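Local atomic coordinates of phycocyanobilin lyase subunit beta (Nostoc sp. PCC 7120, PDB entry 5N3U), a protein that pairs with the alpha subunit CpcE to form a phycocyanin lyase and is probably required for attaching the bilin chromophore to the CpcA protein. Residues Ile51-Thr54 and Ala55-Leu59; Gly77-Ala80 and Tyr81-Thr85; Ile153-Ala156 and Ala157-Leu161; Ala134-Lys137 and Ala138-Thr141. All coordinates share one frame; numbering follows the deposited sequence.

Contact 1: Ile51-Thr54 and Ala55-Leu59; sequences IAST and ALVQL
T54 and Q58, one helical turn apart, meet through a methyl group and an amide: CG2 of T54 lies 3.6 Å from NE2 of Q58, and the two side chains cross at a slant. The torsions account for the meeting. In T54 the methyl stands anti to the backbone N (chi1 -60°) and leans along the helix toward Q58, while OG1 lies beside the backbone N and is hydrogen-bonded to the carbonyl oxygen of A50, one turn back. The Q58 chain runs extended beyond CG, and its CG passes 3.6 Å from the carbonyl O of T54, the same oxygen that accepts the backbone N of Q58 at 3.0 Å.

On another side of the helix S53 and V57 approach more loosely, with OG of S53 4.4 Å from CG2 of V57. That methyl sits 3.4 Å from the carbonyl O of S53, which receives the backbone N of V57 at 2.9 Å. L56 turns its CG to 3.4 Å from the carbonyl O of A52. Four backbone bonds of the i to i+4 pattern, from A55 through Q58, identify regular alpha-helix.

The T54 and Q58 side is exposed, whereas A52, A55 and L56 pack on V40 and L37 of helix 34-40. L56 and V57 also reach T85 on helix 76-89, and OG of S53 is hydrogen-bonded to OG1 of the same threonine.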
ATOM      1  N   ILE B  51      19.617  -5.425 -11.744  1.00 33.98           N
ATOM      2  CA  ILE B  51      20.382  -5.316 -12.980  1.00 38.14           C
ATOM      3  C   ILE B  51      19.921  -4.151 -13.849  1.00 36.45           C
ATOM      4  O   ILE B  51      20.741  -3.431 -14.455  1.00 33.14           O
ATOM      5  CB  ILE B  51      20.321  -6.658 -13.786  1.00 43.16           C
ATOM      6  CG1 ILE B  51      21.201  -7.701 -13.087  1.00 43.51           C
ATOM      7  CG2 ILE B  51      20.678  -6.499 -15.265  1.00 40.31           C
ATOM      8  CD1 ILE B  51      20.675  -9.133 -13.212  1.00 44.90           C
ATOM      9  N   ALA B  52      18.613  -3.975 -13.991  1.00 33.73           N
ATOM     10  CA  ALA B  52      18.121  -2.866 -14.800  1.00 30.06           C
ATOM     11  C   ALA B  52      18.534  -1.539 -14.191  1.00 30.82           C
ATOM     12  O   ALA B  52      18.908  -0.598 -14.905  1.00 33.44           O
ATOM     13  CB  ALA B  52      16.629  -2.946 -14.969  1.00 29.78           C
ATOM     14  N   SER B  53      18.486  -1.457 -12.884  1.00 33.05           N
ATOM     15  CA  SER B  53      18.838  -0.229 -12.183  1.00 28.70           C
ATOM     16  C   SER B  53      20.334   0.067 -12.409  1.00 36.42           C
ATOM     17  O   SER B  53      20.687   1.171 -12.813  1.00 26.88           O
ATOM     18  CB  SER B  53      18.552  -0.356 -10.733  1.00 27.09           C
ATOM     19  OG  SER B  53      18.944   0.824 -10.033  1.00 26.98           O
ATOM     20  N   THR B  54      21.199  -0.922 -12.152  1.00 32.68           N
ATOM     21  CA  THR B  54      22.642  -0.756 -12.431  1.00 34.04           C
ATOM     22  C   THR B  54      22.914  -0.230 -13.837  1.00 29.89           C
ATOM     23  O   THR B  54      23.696   0.705 -14.012  1.00 35.45           O
ATOM     24  CB  THR B  54      23.383  -2.074 -12.147  1.00 36.96           C
ATOM     25  OG1 THR B  54      23.163  -2.359 -10.776  1.00 37.58           O
ATOM     26  CG2 THR B  54      24.923  -1.912 -12.347  1.00 41.72           C
ATOM     27  N   ALA B  55      22.266  -0.805 -14.829  1.00 28.79           N
ATOM     28  CA  ALA B  55      22.317  -0.338 -16.158  1.00 29.59           C
ATOM     29  C   ALA B  55      21.913   1.128 -16.287  1.00 39.97           C
ATOM     30  O   ALA B  55      22.561   1.918 -17.013  1.00 32.63           O
ATOM     31  CB  ALA B  55      21.418  -1.181 -17.046  1.00 33.78           C
ATOM     32  N   LEU B  56      20.836   1.524 -15.613  1.00 29.73           N
ATOM     33  CA  LEU B  56      20.411   2.897 -15.733  1.00 29.63           C
ATOM     34  C   LEU B  56      21.420   3.817 -15.128  1.00 25.16           C
ATOM     35  O   LEU B  56      21.703   4.880 -15.688  1.00 30.94           O
ATOM     36  CB  LEU B  56      19.000   3.113 -15.125  1.00 25.38           C
ATOM     37  CG  LEU B  56      17.968   2.471 -16.013  1.00 27.45           C
ATOM     38  CD1 LEU B  56      16.673   2.111 -15.271  1.00 30.16           C
ATOM     39  CD2 LEU B  56      17.588   3.281 -17.217  1.00 25.94           C
ATOM     40  N   VAL B  57      21.956   3.429 -14.005  1.00 28.53           N
ATOM     41  CA  VAL B  57      22.876   4.260 -13.307  1.00 29.59           C
ATOM     42  C   VAL B  57      24.116   4.463 -14.179  1.00 37.44           C
ATOM     43  O   VAL B  57      24.659   5.548 -14.218  1.00 35.63           O
ATOM     44  CB  VAL B  57      23.268   3.643 -11.986  1.00 30.97           C
ATOM     45  CG1 VAL B  57      24.403   4.365 -11.314  1.00 31.91           C
ATOM     46  CG2 VAL B  57      22.128   3.674 -10.995  1.00 34.48           C
ATOM     47  N   GLN B  58      24.533   3.424 -14.902  1.00 38.59           N
ATOM     48  CA  GLN B  58      25.769   3.547 -15.708  1.00 44.88           C
ATOM     49  C   GLN B  58      25.501   4.505 -16.810  1.00 40.11           C
ATOM     50  O   GLN B  58      26.300   5.341 -17.087  1.00 42.46           O
ATOM     51  CB  GLN B  58      26.249   2.200 -16.249  1.00 50.20           C
ATOM     52  CG  GLN B  58      27.051   1.403 -15.203  1.00 57.68           C
ATOM     53  CD  GLN B  58      27.160  -0.100 -15.519  1.00 69.91           C
ATOM     54  OE1 GLN B  58      26.864  -0.533 -16.651  1.00 72.80           O
ATOM     55  NE2 GLN B  58      27.614  -0.909 -14.528  1.00 77.59           N
ATOM     56  N   LEU B  59      24.325   4.463 -17.394  1.00 39.40           N
ATOM     57  CA  LEU B  59      23.970   5.476 -18.361  1.00 39.53           C
ATOM     58  C   LEU B  59      23.991   6.884 -17.797  1.00 40.42           C
ATOM     59  O   LEU B  59      24.320   7.777 -18.487  1.00 36.77           O
ATOM     60  CB  LEU B  59      22.598   5.187 -18.940  1.00 42.10           C
ATOM     61  CG  LEU B  59      22.479   4.063 -19.977  1.00 40.12           C
ATOM     62  CD1 LEU B  59      21.069   3.602 -20.207  1.00 35.35           C
ATOM     63  CD2 LEU B  59      23.007   4.547 -21.329  1.00 42.63           C
TER

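Contact 2: Gly77-Ala80 and Tyr81-Thr85; sequences GARA and YSIRT
The backbone N of R84 donates to the carbonyl O of A80 at 2.9 Å, and I83 N reaches R79 O at 3.0 Å. A78 O accepts twice: S82 N makes the sounder bond, while Y81 N adds a weak one bent to 121°. Beyond them, T85 N and T85 OG1 both donate to Y81 O, from opposite faces of its carbonyl plane; the hydroxyl bond measures 2.7 Å and ties the threonine to its own helix.

The R84 side chain bends at chi3 (-40°) and folds back along the helix, so that A80 O lies over the centre of one face of its guanidinium, 3.9 Å from the plane. NH2 comes to 3.9 Å from A80 CB, CD1 of Y81 lies at the guanidinium edge, and NE is hydrogen-bonded to the carbonyl O of L276 of the alpha subunit.

Helix 76-89 belongs to the HEAT-repeat array, in which helices stack side by side. A leucine in place of R84 would probably leave the L276 carbonyl of the alpha subunit without this donor and uncover A80 O on the side where the guanidinium lies.

The Y81 ring brings CD2 to 3.2 Å from G77 O; it also meets the ring of F41, the planes about 25° apart. I83 places CG1 3.2 Å from R79 O and packs against V97 and L98 of helix 95-104, while A80 touches S109 and V110 of helix 108-118.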
ATOM      1  N   GLY B  77       6.679  -1.178  -5.289  1.00 19.18           N
ATOM      2  CA  GLY B  77       7.920  -2.010  -5.444  1.00 20.80           C
ATOM      3  C   GLY B  77       8.739  -1.414  -6.557  1.00 21.21           C
ATOM      4  O   GLY B  77       9.964  -1.158  -6.408  1.00 24.21           O
ATOM      5  N   ALA B  78       8.052  -1.121  -7.644  1.00 21.27           N
ATOM      6  CA  ALA B  78       8.744  -0.515  -8.827  1.00 20.52           C
ATOM      7  C   ALA B  78       9.227   0.869  -8.566  1.00 20.15           C
ATOM      8  O   ALA B  78      10.340   1.255  -8.924  1.00 19.28           O
ATOM      9  CB  ALA B  78       7.789  -0.496  -9.973  1.00 22.40           C
ATOM     10  N   ARG B  79       8.395   1.644  -7.855  1.00 18.82           N
ATOM     11  CA  ARG B  79       8.685   3.025  -7.574  1.00 17.14           C
ATOM     12  C   ARG B  79       9.940   3.187  -6.741  1.00 17.90           C
ATOM     13  O   ARG B  79      10.710   4.141  -6.946  1.00 19.29           O
ATOM     14  CB  ARG B  79       7.436   3.667  -6.934  1.00 17.92           C
ATOM     15  CG  ARG B  79       7.559   5.120  -6.693  1.00 17.06           C
ATOM     16  CD  ARG B  79       6.172   5.795  -6.506  1.00 19.30           C
ATOM     17  NE  ARG B  79       5.513   5.426  -5.257  1.00 17.04           N
ATOM     18  CZ  ARG B  79       4.498   4.547  -5.101  1.00 18.37           C
ATOM     19  NH1 ARG B  79       4.023   4.339  -3.892  1.00 17.52           N
ATOM     20  NH2 ARG B  79       3.987   3.834  -6.135  1.00 19.04           N
ATOM     21  N   ALA B  80      10.177   2.258  -5.821  1.00 18.49           N
ATOM     22  CA  ALA B  80      11.277   2.313  -4.965  1.00 17.81           C
ATOM     23  C   ALA B  80      12.567   2.199  -5.800  1.00 18.67           C
ATOM     24  O   ALA B  80      13.538   2.815  -5.490  1.00 17.29           O
ATOM     25  CB  ALA B  80      11.221   1.166  -3.991  1.00 22.93           C
ATOM     26  N   TYR B  81      12.543   1.374  -6.836  1.00 21.22           N
ATOM     27  CA  TYR B  81      13.676   1.218  -7.748  1.00 21.01           C
ATOM     28  C   TYR B  81      13.900   2.460  -8.542  1.00 21.05           C
ATOM     29  O   TYR B  81      15.062   2.860  -8.722  1.00 21.08           O
ATOM     30  CB  TYR B  81      13.501   0.023  -8.717  1.00 26.64           C
ATOM     31  CG  TYR B  81      13.743  -1.289  -8.039  1.00 28.00           C
ATOM     32  CD1 TYR B  81      15.042  -1.657  -7.663  1.00 32.29           C
ATOM     33  CD2 TYR B  81      12.701  -2.190  -7.799  1.00 34.88           C
ATOM     34  CE1 TYR B  81      15.289  -2.885  -7.036  1.00 34.67           C
ATOM     35  CE2 TYR B  81      12.921  -3.436  -7.173  1.00 33.48           C
ATOM     36  CZ  TYR B  81      14.227  -3.754  -6.773  1.00 38.08           C
ATOM     37  OH  TYR B  81      14.482  -4.994  -6.191  1.00 41.51           O
ATOM     38  N   SER B  82      12.855   3.123  -9.018  1.00 19.48           N
ATOM     39  CA  SER B  82      13.037   4.400  -9.708  1.00 20.15           C
ATOM     40  C   SER B  82      13.743   5.399  -8.813  1.00 19.36           C
ATOM     41  O   SER B  82      14.690   6.059  -9.207  1.00 19.67           O
ATOM     42  CB  SER B  82      11.747   4.994 -10.192  1.00 20.30           C
ATOM     43  OG  SER B  82      11.202   4.229 -11.223  1.00 23.05           O
ATOM     44  N   ILE B  83      13.258   5.518  -7.603  1.00 19.71           N
ATOM     45  CA  ILE B  83      13.799   6.468  -6.666  1.00 20.55           C
ATOM     46  C   ILE B  83      15.238   6.115  -6.303  1.00 23.30           C
ATOM     47  O   ILE B  83      16.079   6.981  -6.164  1.00 22.62           O
ATOM     48  CB  ILE B  83      12.955   6.557  -5.426  1.00 20.14           C
ATOM     49  CG1 ILE B  83      11.507   6.983  -5.789  1.00 20.18           C
ATOM     50  CG2 ILE B  83      13.630   7.526  -4.451  1.00 21.19           C
ATOM     51  CD1 ILE B  83      11.411   8.305  -6.492  1.00 22.19           C
ATOM     52  N   ARG B  84      15.509   4.829  -6.073  1.00 21.08           N
ATOM     53  CA  ARG B  84      16.856   4.404  -5.773  1.00 23.22           C
ATOM     54  C   ARG B  84      17.864   4.722  -6.934  1.00 22.41           C
ATOM     55  O   ARG B  84      19.007   5.099  -6.710  1.00 24.19           O
ATOM     56  CB  ARG B  84      16.886   2.929  -5.383  1.00 27.77           C
ATOM     57  CG  ARG B  84      18.215   2.496  -4.721  1.00 39.96           C
ATOM     58  CD  ARG B  84      18.152   1.123  -4.028  1.00 45.13           C
ATOM     59  NE  ARG B  84      16.879   0.901  -3.309  1.00 46.54           N
ATOM     60  CZ  ARG B  84      15.855   0.139  -3.687  1.00 41.40           C
ATOM     61  NH1 ARG B  84      15.835  -0.490  -4.836  1.00 47.63           N
ATOM     62  NH2 ARG B  84      14.781   0.040  -2.898  1.00 51.54           N
ATOM     63  N   THR B  85      17.415   4.533  -8.141  1.00 20.40           N
ATOM     64  CA  THR B  85      18.175   4.747  -9.305  1.00 21.34           C
ATOM     65  C   THR B  85      18.443   6.218  -9.487  1.00 22.79           C
ATOM     66  O   THR B  85      19.607   6.629  -9.694  1.00 21.03           O
ATOM     67  CB  THR B  85      17.442   4.212 -10.494  1.00 21.09           C
ATOM     68  OG1 THR B  85      17.200   2.822 -10.304  1.00 21.92           O
ATOM     69  CG2 THR B  85      18.226   4.381 -11.730  1.00 24.30           C
TER

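Contact 3: Ile153-Ala156 and Ala157-Leu161; sequences IRYA and AIVGL
A157 N donates to the carbonyl O of I153 at 2.9 Å with an N-H...O angle of 157°, the shortest of four successive i to i+4 bonds here. The next three, from I158, V159 and G160, are similarly straight, evidence of an undistorted alpha-helix.

Around this frame the side chains make one apolar meeting: CE1 of Y155 lies 4.0 Å from CG2 of V159, the two side chains crossing at a slant. A chi1 of -173° sets CG of Y155 beside its own carbonyl carbon and carries the ring along the helix toward V159. CG2 of V159 also sits 3.5 Å from Y155 O. I158 sets CG1 3.2 Å from R154 O, and A157 CB approaches both I153 O and R154 O at 3.4 Å.

The phenol OH is hydrogen-bonded to OD1 of D273 of the alpha subunit, whereas R154 forms a salt bridge with D185 of its own chain. I158 rests on I194 and A197 of helix 188-198, A157 on I145 of helix 130-145, and A156 on A115 of helix 108-118. A helix packed against several others, with one side on the partner subunit, fits the superhelical stacking of HEAT repeats.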
ATOM      1  N   ILE B 153      12.376   5.300   8.922  1.00 23.56           N
ATOM      2  CA  ILE B 153      12.324   6.575   8.248  1.00 23.91           C
ATOM      3  C   ILE B 153      13.254   7.523   8.925  1.00 23.19           C
ATOM      4  O   ILE B 153      14.017   8.255   8.269  1.00 23.96           O
ATOM      5  CB  ILE B 153      10.889   7.200   8.272  1.00 23.36           C
ATOM      6  CG1 ILE B 153       9.859   6.343   7.572  1.00 28.59           C
ATOM      7  CG2 ILE B 153      10.924   8.572   7.635  1.00 24.48           C
ATOM      8  CD1 ILE B 153      10.301   5.791   6.282  1.00 31.63           C
ATOM      9  N   ARG B 154      13.213   7.558  10.247  1.00 23.37           N
ATOM     10  CA  ARG B 154      14.153   8.420  10.991  1.00 24.12           C
ATOM     11  C   ARG B 154      15.595   8.015  10.749  1.00 22.02           C
ATOM     12  O   ARG B 154      16.427   8.863  10.587  1.00 24.54           O
ATOM     13  CB  ARG B 154      13.868   8.456  12.530  1.00 27.29           C
ATOM     14  CG  ARG B 154      12.496   8.907  12.911  1.00 27.63           C
ATOM     15  CD  ARG B 154      12.396   9.320  14.394  1.00 32.40           C
ATOM     16  NE  ARG B 154      12.548   8.184  15.327  1.00 30.81           N
ATOM     17  CZ  ARG B 154      11.694   7.178  15.549  1.00 35.23           C
ATOM     18  NH1 ARG B 154      10.539   7.051  14.909  1.00 34.00           N
ATOM     19  NH2 ARG B 154      12.026   6.238  16.465  1.00 41.18           N
ATOM     20  N   TYR B 155      15.872   6.721  10.660  1.00 23.39           N
ATOM     21  CA  TYR B 155      17.227   6.285  10.375  1.00 22.97           C
ATOM     22  C   TYR B 155      17.689   6.813   9.025  1.00 24.58           C
ATOM     23  O   TYR B 155      18.788   7.380   8.868  1.00 24.68           O
ATOM     24  CB  TYR B 155      17.228   4.742  10.412  1.00 26.88           C
ATOM     25  CG  TYR B 155      18.599   4.115  10.288  1.00 25.24           C
ATOM     26  CD1 TYR B 155      19.198   3.982   9.065  1.00 27.62           C
ATOM     27  CD2 TYR B 155      19.262   3.632  11.399  1.00 30.01           C
ATOM     28  CE1 TYR B 155      20.465   3.399   8.911  1.00 27.52           C
ATOM     29  CE2 TYR B 155      20.540   3.069  11.276  1.00 28.29           C
ATOM     30  CZ  TYR B 155      21.132   2.963  10.061  1.00 27.28           C
ATOM     31  OH  TYR B 155      22.401   2.391   9.925  1.00 28.77           O
ATOM     32  N   ALA B 156      16.854   6.621   7.992  1.00 23.11           N
ATOM     33  CA  ALA B 156      17.200   7.083   6.675  1.00 22.15           C
ATOM     34  C   ALA B 156      17.384   8.590   6.649  1.00 22.37           C
ATOM     35  O   ALA B 156      18.229   9.082   5.928  1.00 24.14           O
ATOM     36  CB  ALA B 156      16.133   6.674   5.651  1.00 24.33           C
ATOM     37  N   ALA B 157      16.550   9.317   7.384  1.00 23.91           N
ATOM     38  CA  ALA B 157      16.667  10.759   7.479  1.00 23.70           C
ATOM     39  C   ALA B 157      18.022  11.239   8.016  1.00 26.24           C
ATOM     40  O   ALA B 157      18.596  12.172   7.510  1.00 25.66           O
ATOM     41  CB  ALA B 157      15.573  11.277   8.330  1.00 27.18           C
ATOM     42  N   ILE B 158      18.531  10.555   9.006  1.00 26.77           N
ATOM     43  CA  ILE B 158      19.891  10.813   9.550  1.00 27.58           C
ATOM     44  C   ILE B 158      20.911  10.577   8.489  1.00 26.14           C
ATOM     45  O   ILE B 158      21.842  11.339   8.329  1.00 26.94           O
ATOM     46  CB  ILE B 158      20.268   9.828  10.700  1.00 30.13           C
ATOM     47  CG1 ILE B 158      19.261   9.821  11.805  1.00 36.75           C
ATOM     48  CG2 ILE B 158      21.642  10.117  11.267  1.00 31.79           C
ATOM     49  CD1 ILE B 158      18.971  11.167  12.351  1.00 40.36           C
ATOM     50  N   VAL B 159      20.791   9.504   7.734  1.00 25.30           N
ATOM     51  CA  VAL B 159      21.764   9.242   6.707  1.00 25.41           C
ATOM     52  C   VAL B 159      21.760  10.355   5.651  1.00 28.64           C
ATOM     53  O   VAL B 159      22.800  10.783   5.131  1.00 26.29           O
ATOM     54  CB  VAL B 159      21.517   7.903   6.045  1.00 28.13           C
ATOM     55  CG1 VAL B 159      22.491   7.663   4.879  1.00 30.46           C
ATOM     56  CG2 VAL B 159      21.649   6.728   7.050  1.00 28.34           C
ATOM     57  N   GLY B 160      20.563  10.829   5.289  1.00 29.92           N
ATOM     58  CA  GLY B 160      20.467  11.923   4.353  1.00 25.96           C
ATOM     59  C   GLY B 160      21.141  13.165   4.918  1.00 24.62           C
ATOM     60  O   GLY B 160      21.926  13.776   4.259  1.00 27.08           O
ATOM     61  N   LEU B 161      20.838  13.473   6.151  1.00 25.55           N
ATOM     62  CA  LEU B 161      21.384  14.628   6.827  1.00 26.30           C
ATOM     63  C   LEU B 161      22.884  14.592   6.889  1.00 29.29           C
ATOM     64  O   LEU B 161      23.532  15.618   6.659  1.00 32.77           O
ATOM     65  CB  LEU B 161      20.815  14.798   8.196  1.00 25.49           C
ATOM     66  CG  LEU B 161      19.388  15.210   8.385  1.00 30.62           C
ATOM     67  CD1 LEU B 161      18.964  15.100   9.842  1.00 33.01           C
ATOM     68  CD2 LEU B 161      19.045  16.621   7.887  1.00 31.16           C
TER

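Contact 4: Ala134-Lys137 and Ala138-Thr141; sequences APKK and ALET
A salt-bridge network of K136, K137 and E140 runs along helix 130-145 of the HEAT-repeat region. NZ of K137 donates to OE1 of E140 at 2.7 Å, on the syn lone pair, the side of the other carboxylate oxygen. The K137 chain bends at both chi2 (-57°) and chi3 (-71°), which curls it round to the carboxylate. K136 comes to the second oxygen, crossing the glutamate at about a right angle: its CE is 3.1 Å from OE2, but NZ remains 3.9 Å from OE2, a long salt bridge. One carboxylate therefore meets two lysines, each through a different oxygen.

The glutamate stem is seated over the backbone, with CG of E140 3.4 Å from K136 O, the oxygen that accepts E140 N at 3.1 Å. The helix is kinked at P135, whose ring nitrogen makes no bond to the preceding turn; beyond it A138 N donates regularly to A134 O at 3.0 Å.

L139 packs on P173 and I174 of helix 171-184, and T141 on I99 of helix 95-104. NZ of K137 also forms a salt bridge with OD1 of D64 of the alpha subunit.

A glutamine in place of E140 is likely to leave the two ammonium groups without the negative charge they share. Since K137 faces two carboxylates, one from each subunit, its ammonium charge is probably favoured in this largely buried setting.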
ATOM      1  N   ALA B 134      18.848  24.420  -3.587  1.00 23.28           N
ATOM      2  CA  ALA B 134      18.442  23.048  -3.631  1.00 25.55           C
ATOM      3  C   ALA B 134      18.798  22.237  -2.344  1.00 26.97           C
ATOM      4  O   ALA B 134      17.928  21.516  -1.792  1.00 23.99           O
ATOM      5  CB  ALA B 134      19.022  22.411  -4.821  1.00 21.98           C
ATOM      6  N   PRO B 135      20.073  22.308  -1.899  1.00 25.69           N
ATOM      7  CA  PRO B 135      20.438  21.535  -0.706  1.00 27.60           C
ATOM      8  C   PRO B 135      19.719  22.003   0.495  1.00 25.07           C
ATOM      9  O   PRO B 135      19.441  21.257   1.394  1.00 24.12           O
ATOM     10  CB  PRO B 135      21.969  21.720  -0.604  1.00 31.28           C
ATOM     11  CG  PRO B 135      22.285  22.858  -1.457  1.00 30.04           C
ATOM     12  CD  PRO B 135      21.268  22.843  -2.567  1.00 27.36           C
ATOM     13  N   LYS B 136      19.352  23.267   0.505  1.00 27.02           N
ATOM     14  CA  LYS B 136      18.610  23.771   1.593  1.00 31.67           C
ATOM     15  C   LYS B 136      17.176  23.231   1.597  1.00 29.34           C
ATOM     16  O   LYS B 136      16.635  22.968   2.637  1.00 25.43           O
ATOM     17  CB  LYS B 136      18.664  25.333   1.589  1.00 40.00           C
ATOM     18  CG  LYS B 136      17.666  26.011   2.507  1.00 49.19           C
ATOM     19  CD  LYS B 136      17.904  25.764   3.997  1.00 63.51           C
ATOM     20  CE  LYS B 136      16.788  26.405   4.857  1.00 66.59           C
ATOM     21  NZ  LYS B 136      16.760  25.939   6.270  1.00 66.12           N
ATOM     22  N   LYS B 137      16.573  23.046   0.452  1.00 24.36           N
ATOM     23  CA  LYS B 137      15.237  22.458   0.410  1.00 25.75           C
ATOM     24  C   LYS B 137      15.321  20.985   0.822  1.00 24.35           C
ATOM     25  O   LYS B 137      14.441  20.458   1.452  1.00 24.25           O
ATOM     26  CB  LYS B 137      14.670  22.494  -1.017  1.00 27.98           C
ATOM     27  CG  LYS B 137      14.466  23.838  -1.659  1.00 32.15           C
ATOM     28  CD  LYS B 137      13.560  24.759  -0.872  1.00 37.60           C
ATOM     29  CE  LYS B 137      12.078  24.299  -0.910  1.00 40.84           C
ATOM     30  NZ  LYS B 137      11.457  25.206   0.145  1.00 53.00           N
ATOM     31  N   ALA B 138      16.402  20.304   0.431  1.00 23.52           N
ATOM     32  CA  ALA B 138      16.581  18.918   0.837  1.00 25.02           C
ATOM     33  C   ALA B 138      16.656  18.796   2.342  1.00 27.76           C
ATOM     34  O   ALA B 138      15.947  17.995   2.952  1.00 22.31           O
ATOM     35  CB  ALA B 138      17.809  18.354   0.185  1.00 24.85           C
ATOM     36  N   LEU B 139      17.422  19.696   2.947  1.00 25.28           N
ATOM     37  CA  LEU B 139      17.531  19.758   4.369  1.00 26.78           C
ATOM     38  C   LEU B 139      16.195  19.956   4.999  1.00 23.90           C
ATOM     39  O   LEU B 139      15.839  19.209   5.925  1.00 24.77           O
ATOM     40  CB  LEU B 139      18.538  20.893   4.771  1.00 29.56           C
ATOM     41  CG  LEU B 139      18.600  21.196   6.260  1.00 30.94           C
ATOM     42  CD1 LEU B 139      19.058  19.969   7.020  1.00 32.30           C
ATOM     43  CD2 LEU B 139      19.513  22.412   6.555  1.00 34.66           C
ATOM     44  N   GLU B 140      15.400  20.898   4.519  1.00 24.85           N
ATOM     45  CA  GLU B 140      14.073  21.149   5.137  1.00 26.43           C
ATOM     46  C   GLU B 140      13.254  19.879   5.141  1.00 26.81           C
ATOM     47  O   GLU B 140      12.563  19.570   6.091  1.00 22.91           O
ATOM     48  CB  GLU B 140      13.283  22.258   4.410  1.00 30.66           C
ATOM     49  CG  GLU B 140      13.886  23.652   4.552  1.00 38.92           C
ATOM     50  CD  GLU B 140      13.434  24.729   3.462  1.00 50.37           C
ATOM     51  OE1 GLU B 140      12.456  24.564   2.621  1.00 43.33           O
ATOM     52  OE2 GLU B 140      14.135  25.770   3.391  1.00 46.44           O
ATOM     53  N   THR B 141      13.296  19.131   4.035  1.00 23.95           N
ATOM     54  CA  THR B 141      12.500  17.918   3.977  1.00 21.83           C
ATOM     55  C   THR B 141      13.032  16.887   4.912  1.00 20.74           C
ATOM     56  O   THR B 141      12.241  16.175   5.532  1.00 21.64           O
ATOM     57  CB  THR B 141      12.469  17.359   2.536  1.00 23.47           C
ATOM     58  OG1 THR B 141      11.624  18.238   1.811  1.00 24.82           O
ATOM     59  CG2 THR B 141      11.695  16.068   2.432  1.00 21.03           C
TER

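How the contacts relate
The four contacts follow one another along the chain in the order 1, 2, 4, 3, and fall into two touching pairs. Contacts 1 and 2, centres 12 Å apart, are joined by a probable hydrogen bond of 2.7 Å between S53 OG and T85 OG1, with L56 CB packing 3.7 Å from T85 CG2. Contacts 3 and 4, centres 13 Å apart, lie on consecutive helices and meet where L161 CD2 comes 3.5 Å from L139 CD1. Between the pairs, contacts 2 and 3 approach to about 10 Å between nearest atoms, on opposite sides of the chain's centre. Contacts 2, 3 and 4 each reach the alpha subunit; contact 1 does not.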